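Local coordinates for protein sortase B (Listeria monocytogenes serovar 1/2a, PDB 5JCV) that anchors surface proteins to the bacterial cell wall as a class B transpeptidase, cleaving a C-terminal sorting signal and passing through a thioester intermediate, at residues P97-E102 / I161-C166; D121-E126 / L139-Q144. All blocks are in the same frame, centred on the assembly; numbering follows the deposited sequence. Where two conformers were deposited one is given.

Contact 1. Residues P97-E102 / I161-C166; sequences PTFSYE and ITLSTC
Two aromatic rings from strand 98-102 each receive a methyl group over one face. On Phe99 it is Leu163 CD1, 4.0 Å from the ring centroid and 22° off the normal, displaced toward the rim so that its closest ring atom is CZ. Ile161 CG2 reaches the same end of this ring obliquely, at 4.2 Å from Phe99 CZ. On Tyr101 the methyl is Ile161 CD1, 3.7 Å from the ring centroid and only 16° off the normal, nearest to CG at the root of the ring. Ile161 thus serves both aromatics, one branch for each: with CG1 anti to its backbone N (chi1 166°), the longer arm carries CD1 to the tyrosine, while CG2 is left to meet the phenylalanine.

The strands themselves share no hydrogen bond. They belong to the beta-barrel of the sortase domain, here without the membrane-spanning helix of the full-length protein. Strand 98-102 pairs with strands 107-118 and 14-19, and the short axes of the two segments pass 10.4 Å apart and nearly at right angles. Contact between them is therefore made by side chains directed into the interior from both walls, and all four participants are buried. Phe99 and Leu163 approach from opposite directions, and both also touch Leu18. Val110 packs against Phe99 and Ile161, while Leu84 from a loop reaches Leu163.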
ATOM      1  N   PRO A  97      14.302 -17.355  14.638  1.00 56.23           N
ATOM      2  CA  PRO A  97      13.906 -18.132  13.466  1.00 56.24           C
ATOM      3  C   PRO A  97      12.969 -17.402  12.480  1.00 52.95           C
ATOM      4  O   PRO A  97      12.718 -17.916  11.389  1.00 49.46           O
ATOM      5  CB  PRO A  97      13.213 -19.368  14.093  1.00 59.01           C
ATOM      6  CG  PRO A  97      12.658 -18.886  15.408  1.00 58.96           C
ATOM      7  CD  PRO A  97      13.534 -17.721  15.853  1.00 58.34           C
ATOM      8  N   THR A  98      12.449 -16.221  12.830  1.00 51.34           N
ATOM      9  CA  THR A  98      11.515 -15.516  11.939  1.00 52.09           C
ATOM     10  C   THR A  98      11.710 -14.014  11.939  1.00 50.96           C
ATOM     11  O   THR A  98      12.188 -13.418  12.916  1.00 49.91           O
ATOM     12  CB  THR A  98       9.999 -15.720  12.357  1.00 56.53           C
ATOM     13  OG1 THR A  98       9.716 -14.936  13.527  1.00 52.44           O
ATOM     14  CG2 THR A  98       9.670 -17.183  12.655  1.00 55.31           C
ATOM     15  N   PHE A  99      11.263 -13.382  10.865  1.00 51.63           N
ATOM     16  CA  PHE A  99      11.150 -11.932  10.850  1.00 52.06           C
ATOM     17  C   PHE A  99       9.804 -11.521  10.254  1.00 54.17           C
ATOM     18  O   PHE A  99       9.061 -12.372   9.750  1.00 51.26           O
ATOM     19  CB  PHE A  99      12.329 -11.294  10.102  1.00 51.04           C
ATOM     20  CG  PHE A  99      12.420 -11.650   8.657  1.00 50.01           C
ATOM     21  CD1 PHE A  99      11.844 -10.846   7.690  1.00 52.44           C
ATOM     22  CD2 PHE A  99      13.112 -12.778   8.248  1.00 52.74           C
ATOM     23  CE1 PHE A  99      11.916 -11.189   6.358  1.00 52.59           C
ATOM     24  CE2 PHE A  99      13.208 -13.114   6.909  1.00 52.75           C
ATOM     25  CZ  PHE A  99      12.612 -12.324   5.957  1.00 53.32           C
ATOM     26  N   SER A 100       9.501 -10.222  10.308  1.00 57.27           N
ATOM     27  CA  SER A 100       8.256  -9.709   9.732  1.00 57.35           C
ATOM     28  C   SER A 100       8.453  -8.818   8.553  1.00 55.57           C
ATOM     29  O   SER A 100       9.259  -7.889   8.563  1.00 55.24           O
ATOM     30  CB  SER A 100       7.348  -9.028  10.774  1.00 62.85           C
ATOM     31  OG  SER A 100       8.052  -8.253  11.690  1.00 63.58           O
ATOM     32  N   TYR A 101       7.671  -9.128   7.533  1.00 54.37           N
ATOM     33  CA  TYR A 101       7.714  -8.473   6.266  1.00 57.18           C
ATOM     34  C   TYR A 101       6.313  -7.962   6.004  1.00 61.29           C
ATOM     35  O   TYR A 101       5.376  -8.748   5.980  1.00 59.54           O
ATOM     36  CB  TYR A 101       8.109  -9.499   5.173  1.00 57.38           C
ATOM     37  CG  TYR A 101       7.827  -9.030   3.765  1.00 63.43           C
ATOM     38  CD1 TYR A 101       8.447  -7.878   3.258  1.00 64.89           C
ATOM     39  CD2 TYR A 101       6.925  -9.726   2.925  1.00 64.73           C
ATOM     40  CE1 TYR A 101       8.181  -7.430   1.966  1.00 65.02           C
ATOM     41  CE2 TYR A 101       6.655  -9.282   1.625  1.00 61.05           C
ATOM     42  CZ  TYR A 101       7.287  -8.129   1.150  1.00 63.44           C
ATOM     43  OH  TYR A 101       7.037  -7.620  -0.101  1.00 61.27           O
ATOM     44  N   GLU A 102       6.167  -6.651   5.859  1.00 63.07           N
ATOM     45  CA  GLU A 102       4.919  -6.070   5.366  0.56 65.14           C
ATOM     46  C   GLU A 102       5.042  -5.814   3.864  1.00 63.52           C
ATOM     47  O   GLU A 102       6.085  -5.371   3.381  1.00 60.14           O
ATOM     48  CB  GLU A 102       4.574  -4.753   6.074  0.56 68.00           C
ATOM     49  CG  GLU A 102       3.674  -4.877   7.291  0.56 68.93           C
ATOM     50  CD  GLU A 102       4.429  -4.949   8.602  0.56 69.77           C
ATOM     51  OE1 GLU A 102       4.574  -3.870   9.215  0.56 71.55           O
ATOM     52  OE2 GLU A 102       4.875  -6.058   9.014  0.56 68.07           O
ATOM     53  N   ILE A 161      10.887 -15.469   0.577  1.00 53.87           N
ATOM     54  CA  ILE A 161      11.424 -14.131   0.548  1.00 53.08           C
ATOM     55  C   ILE A 161      12.920 -14.233   0.841  1.00 52.93           C
ATOM     56  O   ILE A 161      13.342 -15.044   1.669  1.00 50.50           O
ATOM     57  CB  ILE A 161      10.666 -13.177   1.475  1.00 56.81           C
ATOM     58  CG1 ILE A 161      11.443 -11.880   1.705  1.00 57.22           C
ATOM     59  CG2 ILE A 161      10.370 -13.837   2.782  1.00 64.02           C
ATOM     60  CD1 ILE A 161      10.593 -10.722   2.156  1.00 60.57           C
ATOM     61  N   THR A 162      13.707 -13.444   0.091  1.00 50.45           N
ATOM     62  CA  THR A 162      15.160 -13.461   0.156  1.00 47.10           C
ATOM     63  C   THR A 162      15.595 -12.079   0.574  1.00 47.31           C
ATOM     64  O   THR A 162      15.209 -11.066  -0.058  1.00 48.66           O
ATOM     65  CB  THR A 162      15.791 -13.776  -1.226  1.00 46.76           C
ATOM     66  OG1 THR A 162      15.291 -15.018  -1.720  1.00 48.86           O
ATOM     67  CG2 THR A 162      17.287 -13.885  -1.141  1.00 44.06           C
ATOM     68  N   LEU A 163      16.377 -12.029   1.647  1.00 45.05           N
ATOM     69  CA  LEU A 163      17.035 -10.816   2.017  1.00 44.19           C
ATOM     70  C   LEU A 163      18.502 -10.914   1.574  1.00 42.26           C
ATOM     71  O   LEU A 163      19.174 -11.897   1.853  1.00 45.58           O
ATOM     72  CB  LEU A 163      16.912 -10.620   3.516  1.00 41.83           C
ATOM     73  CG  LEU A 163      15.520 -10.610   4.111  1.00 41.71           C
ATOM     74  CD1 LEU A 163      15.645 -10.286   5.565  1.00 42.60           C
ATOM     75  CD2 LEU A 163      14.545  -9.618   3.505  1.00 42.95           C
ATOM     76  N   SER A 164      18.997  -9.893   0.888  1.00 41.67           N
ATOM     77  CA  SER A 164      20.383  -9.909   0.378  1.00 40.19           C
ATOM     78  C   SER A 164      21.044  -8.559   0.424  1.00 40.42           C
ATOM     79  O   SER A 164      20.418  -7.533   0.092  1.00 40.19           O
ATOM     80  CB  SER A 164      20.369 -10.343  -1.066  1.00 44.44           C
ATOM     81  OG  SER A 164      21.660 -10.380  -1.660  1.00 44.45           O
ATOM     82  N   THR A 165      22.316  -8.545   0.800  1.00 41.10           N
ATOM     83  CA  THR A 165      23.096  -7.333   0.713  1.00 43.97           C
ATOM     84  C   THR A 165      23.415  -7.150  -0.767  1.00 45.12           C
ATOM     85  O   THR A 165      23.286  -8.081  -1.544  1.00 47.86           O
ATOM     86  CB  THR A 165      24.387  -7.362   1.576  1.00 43.35           C
ATOM     87  OG1 THR A 165      25.246  -8.428   1.171  1.00 42.87           O
ATOM     88  CG2 THR A 165      24.051  -7.561   3.076  1.00 45.07           C
ATOM     89  N   CYS A 166      23.826  -5.953  -1.130  1.00 46.80           N
ATOM     90  CA  CYS A 166      24.094  -5.552  -2.503  1.00 55.12           C
ATOM     91  C   CYS A 166      25.032  -4.348  -2.388  1.00 56.59           C
ATOM     92  O   CYS A 166      24.620  -3.329  -1.829  1.00 60.88           O
ATOM     93  CB  CYS A 166      22.781  -5.078  -3.174  1.00 52.97           C
ATOM     94  SG  CYS A 166      22.915  -5.070  -4.969  1.00 70.52           S
TER

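Contact 2. Residues D121-E126 / L139-Q144; sequences DFYYIE and LQKVKQ
Lys141 lays its aliphatic chain across one face of the Tyr123 ring, the two side chains crossing at about a right angle. CD makes the central CH-pi contact, 4.0 Å from the ring centroid and 19° off the normal, and lies toward the rim, with Tyr123 CZ at 3.8 Å as its nearest ring atom. Nearer the helix, Lys141 CB comes within 3.9 Å of Tyr123 CE2, and at the far end Lys141 CE lies 4.2 Å from Tyr123 OH, so the chain follows one side of the ring from CE2 to the hydroxyl. A bend at chi2 (-147°) brings CD over the ring after CB has met CE2. Tyr123, in turn, has CG anti to its backbone N (chi1 -176°), which extends the ring out from the 3-10 segment to meet the lysine.

The pair joins the loop that follows strand 107-118 to helix 132-145, packed outside the beta-barrel of the sortase fold. The backbone of the loop is tightly turned, with Ile125 N bonded to Phe122 O and Glu126 N to Tyr123 O. Separately, the Asp121 carboxylate accepts a weak hydrogen bond through OD2 from Tyr123 N at 3.3 Å.

Deeper in the interface, Tyr124 contributes its CB rather than its ring, lying 4.4 Å from Val142 CG1. Its ring leads away from the helix, and its hydroxyl turns to Ser164 and Arg176. Val142 and Tyr124 both rest on Tyr116 of strand 107-118, while the Tyr124 carbonyl is bonded to the hydroxyl of Tyr138, one turn earlier in the helix.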
ATOM      1  N   ASP A 121      28.387 -17.123  -6.938  1.00 60.95           N
ATOM      2  CA  ASP A 121      27.308 -18.005  -7.310  1.00 65.79           C
ATOM      3  C   ASP A 121      25.997 -17.324  -6.936  1.00 65.86           C
ATOM      4  O   ASP A 121      25.599 -17.325  -5.755  1.00 64.07           O
ATOM      5  CB  ASP A 121      27.455 -19.290  -6.555  1.00 68.31           C
ATOM      6  CG  ASP A 121      26.321 -20.230  -6.806  1.00 75.38           C
ATOM      7  OD1 ASP A 121      26.303 -21.244  -6.076  1.00 72.23           O
ATOM      8  OD2 ASP A 121      25.479 -19.956  -7.708  1.00 76.94           O
ATOM      9  N   PHE A 122      25.371 -16.709  -7.934  1.00 62.06           N
ATOM     10  CA  PHE A 122      24.193 -15.855  -7.746  1.00 63.59           C
ATOM     11  C   PHE A 122      22.910 -16.550  -8.233  1.00 56.96           C
ATOM     12  O   PHE A 122      21.922 -15.913  -8.566  1.00 51.56           O
ATOM     13  CB  PHE A 122      24.381 -14.499  -8.485  1.00 68.85           C
ATOM     14  CG  PHE A 122      25.359 -13.529  -7.823  1.00 70.75           C
ATOM     15  CD1 PHE A 122      25.859 -13.723  -6.531  1.00 71.13           C
ATOM     16  CD2 PHE A 122      25.762 -12.393  -8.511  1.00 78.20           C
ATOM     17  CE1 PHE A 122      26.741 -12.806  -5.950  1.00 69.80           C
ATOM     18  CE2 PHE A 122      26.639 -11.483  -7.939  1.00 81.14           C
ATOM     19  CZ  PHE A 122      27.119 -11.685  -6.651  1.00 75.65           C
ATOM     20  N   TYR A 123      22.943 -17.867  -8.274  1.00 56.55           N
ATOM     21  CA  TYR A 123      21.799 -18.653  -8.632  1.00 58.20           C
ATOM     22  C   TYR A 123      20.524 -18.198  -7.865  1.00 57.34           C
ATOM     23  O   TYR A 123      19.415 -18.128  -8.416  1.00 58.26           O
ATOM     24  CB  TYR A 123      22.143 -20.095  -8.318  1.00 62.32           C
ATOM     25  CG  TYR A 123      21.085 -21.047  -8.723  1.00 75.37           C
ATOM     26  CD1 TYR A 123      21.011 -21.503 -10.043  1.00 80.77           C
ATOM     27  CD2 TYR A 123      20.130 -21.493  -7.813  1.00 83.55           C
ATOM     28  CE1 TYR A 123      20.032 -22.386 -10.448  1.00 80.92           C
ATOM     29  CE2 TYR A 123      19.141 -22.381  -8.216  1.00 87.77           C
ATOM     30  CZ  TYR A 123      19.111 -22.823  -9.539  1.00 85.00           C
ATOM     31  OH  TYR A 123      18.155 -23.699  -9.973  1.00 97.78           O
ATOM     32  N   TYR A 124      20.699 -17.859  -6.593  1.00 52.52           N
ATOM     33  CA  TYR A 124      19.606 -17.463  -5.717  1.00 50.49           C
ATOM     34  C   TYR A 124      18.773 -16.282  -6.203  1.00 52.13           C
ATOM     35  O   TYR A 124      17.671 -16.061  -5.676  1.00 53.42           O
ATOM     36  CB  TYR A 124      20.154 -17.124  -4.315  1.00 50.72           C
ATOM     37  CG  TYR A 124      20.758 -15.744  -4.163  1.00 49.01           C
ATOM     38  CD1 TYR A 124      19.977 -14.683  -3.759  1.00 51.66           C
ATOM     39  CD2 TYR A 124      22.095 -15.502  -4.420  1.00 51.25           C
ATOM     40  CE1 TYR A 124      20.505 -13.422  -3.587  1.00 53.94           C
ATOM     41  CE2 TYR A 124      22.646 -14.238  -4.240  1.00 48.93           C
ATOM     42  CZ  TYR A 124      21.838 -13.198  -3.834  1.00 50.55           C
ATOM     43  OH  TYR A 124      22.302 -11.908  -3.658  1.00 48.28           O
ATOM     44  N   ILE A 125      19.268 -15.505  -7.172  1.00 49.99           N
ATOM     45  CA  ILE A 125      18.503 -14.328  -7.593  1.00 52.39           C
ATOM     46  C   ILE A 125      17.456 -14.642  -8.676  1.00 57.62           C
ATOM     47  O   ILE A 125      16.862 -13.706  -9.237  1.00 55.51           O
ATOM     48  CB  ILE A 125      19.396 -13.189  -8.112  1.00 53.11           C
ATOM     49  CG1 ILE A 125      19.913 -13.490  -9.541  1.00 61.35           C
ATOM     50  CG2 ILE A 125      20.500 -12.913  -7.130  1.00 55.12           C
ATOM     51  CD1 ILE A 125      20.646 -12.346 -10.222  1.00 63.64           C
ATOM     52  N   GLU A 126      17.272 -15.918  -9.014  1.00 58.01           N
ATOM     53  CA  GLU A 126      16.219 -16.305  -9.951  1.00 61.62           C
ATOM     54  C   GLU A 126      14.849 -15.955  -9.399  1.00 59.49           C
ATOM     55  O   GLU A 126      14.528 -16.258  -8.222  1.00 57.65           O
ATOM     56  CB  GLU A 126      16.286 -17.788 -10.231  1.00 69.35           C
ATOM     57  CG  GLU A 126      15.401 -18.219 -11.377  1.00 85.36           C
ATOM     58  CD  GLU A 126      15.761 -19.601 -11.861  1.00 96.59           C
ATOM     59  OE1 GLU A 126      16.953 -19.971 -11.731  1.00103.92           O
ATOM     60  OE2 GLU A 126      14.855 -20.307 -12.359  1.00104.66           O
ATOM     61  N   LEU A 139      15.077 -24.860  -4.690  1.00 69.54           N
ATOM     62  CA  LEU A 139      15.086 -25.021  -3.238  1.00 71.08           C
ATOM     63  C   LEU A 139      16.120 -26.018  -2.782  1.00 73.54           C
ATOM     64  O   LEU A 139      16.760 -25.823  -1.753  1.00 77.58           O
ATOM     65  CB  LEU A 139      13.719 -25.436  -2.729  1.00 69.64           C
ATOM     66  CG  LEU A 139      12.647 -24.364  -2.884  1.00 67.70           C
ATOM     67  CD1 LEU A 139      11.278 -24.936  -2.531  1.00 69.46           C
ATOM     68  CD2 LEU A 139      12.971 -23.136  -2.045  1.00 66.47           C
ATOM     69  N   GLN A 140      16.264 -27.086  -3.543  1.00 78.19           N
ATOM     70  CA  GLN A 140      17.309 -28.063  -3.318  1.00 85.79           C
ATOM     71  C   GLN A 140      18.690 -27.388  -3.361  1.00 79.99           C
ATOM     72  O   GLN A 140      19.509 -27.590  -2.472  1.00 76.85           O
ATOM     73  CB  GLN A 140      17.181 -29.176  -4.368  1.00 97.19           C
ATOM     74  CG  GLN A 140      18.415 -30.041  -4.595  1.00109.27           C
ATOM     75  CD  GLN A 140      18.752 -30.922  -3.403  1.00118.02           C
ATOM     76  OE1 GLN A 140      17.966 -31.050  -2.457  1.00123.62           O
ATOM     77  NE2 GLN A 140      19.929 -31.545  -3.448  1.00121.04           N
ATOM     78  N   LYS A 141      18.945 -26.574  -4.381  1.00 80.85           N
ATOM     79  CA  LYS A 141      20.248 -25.934  -4.503  1.00 77.32           C
ATOM     80  C   LYS A 141      20.530 -25.007  -3.314  1.00 73.98           C
ATOM     81  O   LYS A 141      21.604 -25.101  -2.719  1.00 72.16           O
ATOM     82  CB  LYS A 141      20.396 -25.179  -5.834  1.00 84.71           C
ATOM     83  CG  LYS A 141      20.411 -26.098  -7.055  1.00 93.61           C
ATOM     84  CD  LYS A 141      21.298 -25.604  -8.194  1.00 93.82           C
ATOM     85  CE  LYS A 141      21.170 -26.511  -9.424  1.00 99.77           C
ATOM     86  NZ  LYS A 141      22.084 -26.147 -10.564  1.00100.04           N
ATOM     87  N   VAL A 142      19.581 -24.130  -2.960  1.00 66.80           N
ATOM     88  CA  VAL A 142      19.853 -23.122  -1.918  1.00 65.68           C
ATOM     89  C   VAL A 142      19.907 -23.705  -0.506  1.00 66.91           C
ATOM     90  O   VAL A 142      20.612 -23.168   0.354  1.00 64.52           O
ATOM     91  CB  VAL A 142      18.901 -21.897  -1.925  1.00 62.89           C
ATOM     92  CG1 VAL A 142      18.933 -21.188  -3.261  1.00 62.08           C
ATOM     93  CG2 VAL A 142      17.489 -22.282  -1.524  1.00 65.82           C
ATOM     94  N   LYS A 143      19.187 -24.802  -0.278  1.00 73.04           N
ATOM     95  CA  LYS A 143      19.269 -25.541   0.997  1.00 74.23           C
ATOM     96  C   LYS A 143      20.655 -26.127   1.147  1.00 72.14           C
ATOM     97  O   LYS A 143      21.242 -26.099   2.230  1.00 69.11           O
ATOM     98  CB  LYS A 143      18.237 -26.671   1.073  1.00 75.81           C
ATOM     99  CG  LYS A 143      16.941 -26.339   1.806  1.00 81.90           C
ATOM    100  CD  LYS A 143      15.747 -26.992   1.129  1.00 86.30           C
ATOM    101  CE  LYS A 143      14.621 -27.360   2.086  1.00 91.24           C
ATOM    102  NZ  LYS A 143      13.528 -28.030   1.317  1.00 91.60           N
ATOM    103  N   GLN A 144      21.183 -26.645   0.045  1.00 75.64           N
ATOM    104  CA  GLN A 144      22.540 -27.166   0.047  1.00 80.33           C
ATOM    105  C   GLN A 144      23.579 -26.070   0.263  1.00 71.19           C
ATOM    106  O   GLN A 144      24.561 -26.287   0.952  1.00 71.28           O
ATOM    107  CB  GLN A 144      22.835 -27.922  -1.239  1.00 89.03           C
ATOM    108  CG  GLN A 144      23.809 -29.060  -1.012  1.00102.93           C
ATOM    109  CD  GLN A 144      23.686 -30.130  -2.070  1.00117.31           C
ATOM    110  OE1 GLN A 144      23.423 -29.832  -3.239  1.00121.81           O
ATOM    111  NE2 GLN A 144      23.871 -31.387  -1.670  1.00124.77           N
TER

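In the fold
The centre of contact 1 is about 4 Å from the centre of the chain, inside the barrel, whereas contact 2 fastens a loop and helix onto its outside; the centres of the two contacts are about 16 Å apart. Strand 160-165 connects them by using its two faces differently. Ile161 and Leu163 point into contact 1, while Thr162 CG2 packs 3.8 Å from Tyr124 CD1 and Ser164 OG lies 2.6 Å from Tyr124 OH, a probable hydrogen bond. Cys166 and Arg176 are consistent with the catalytic cysteine and arginine of sortases. Tyr124 OH, though not the Tyr123-Lys141 pair, reaches toward this probable active site, 7.0 Å from Cys166 SG.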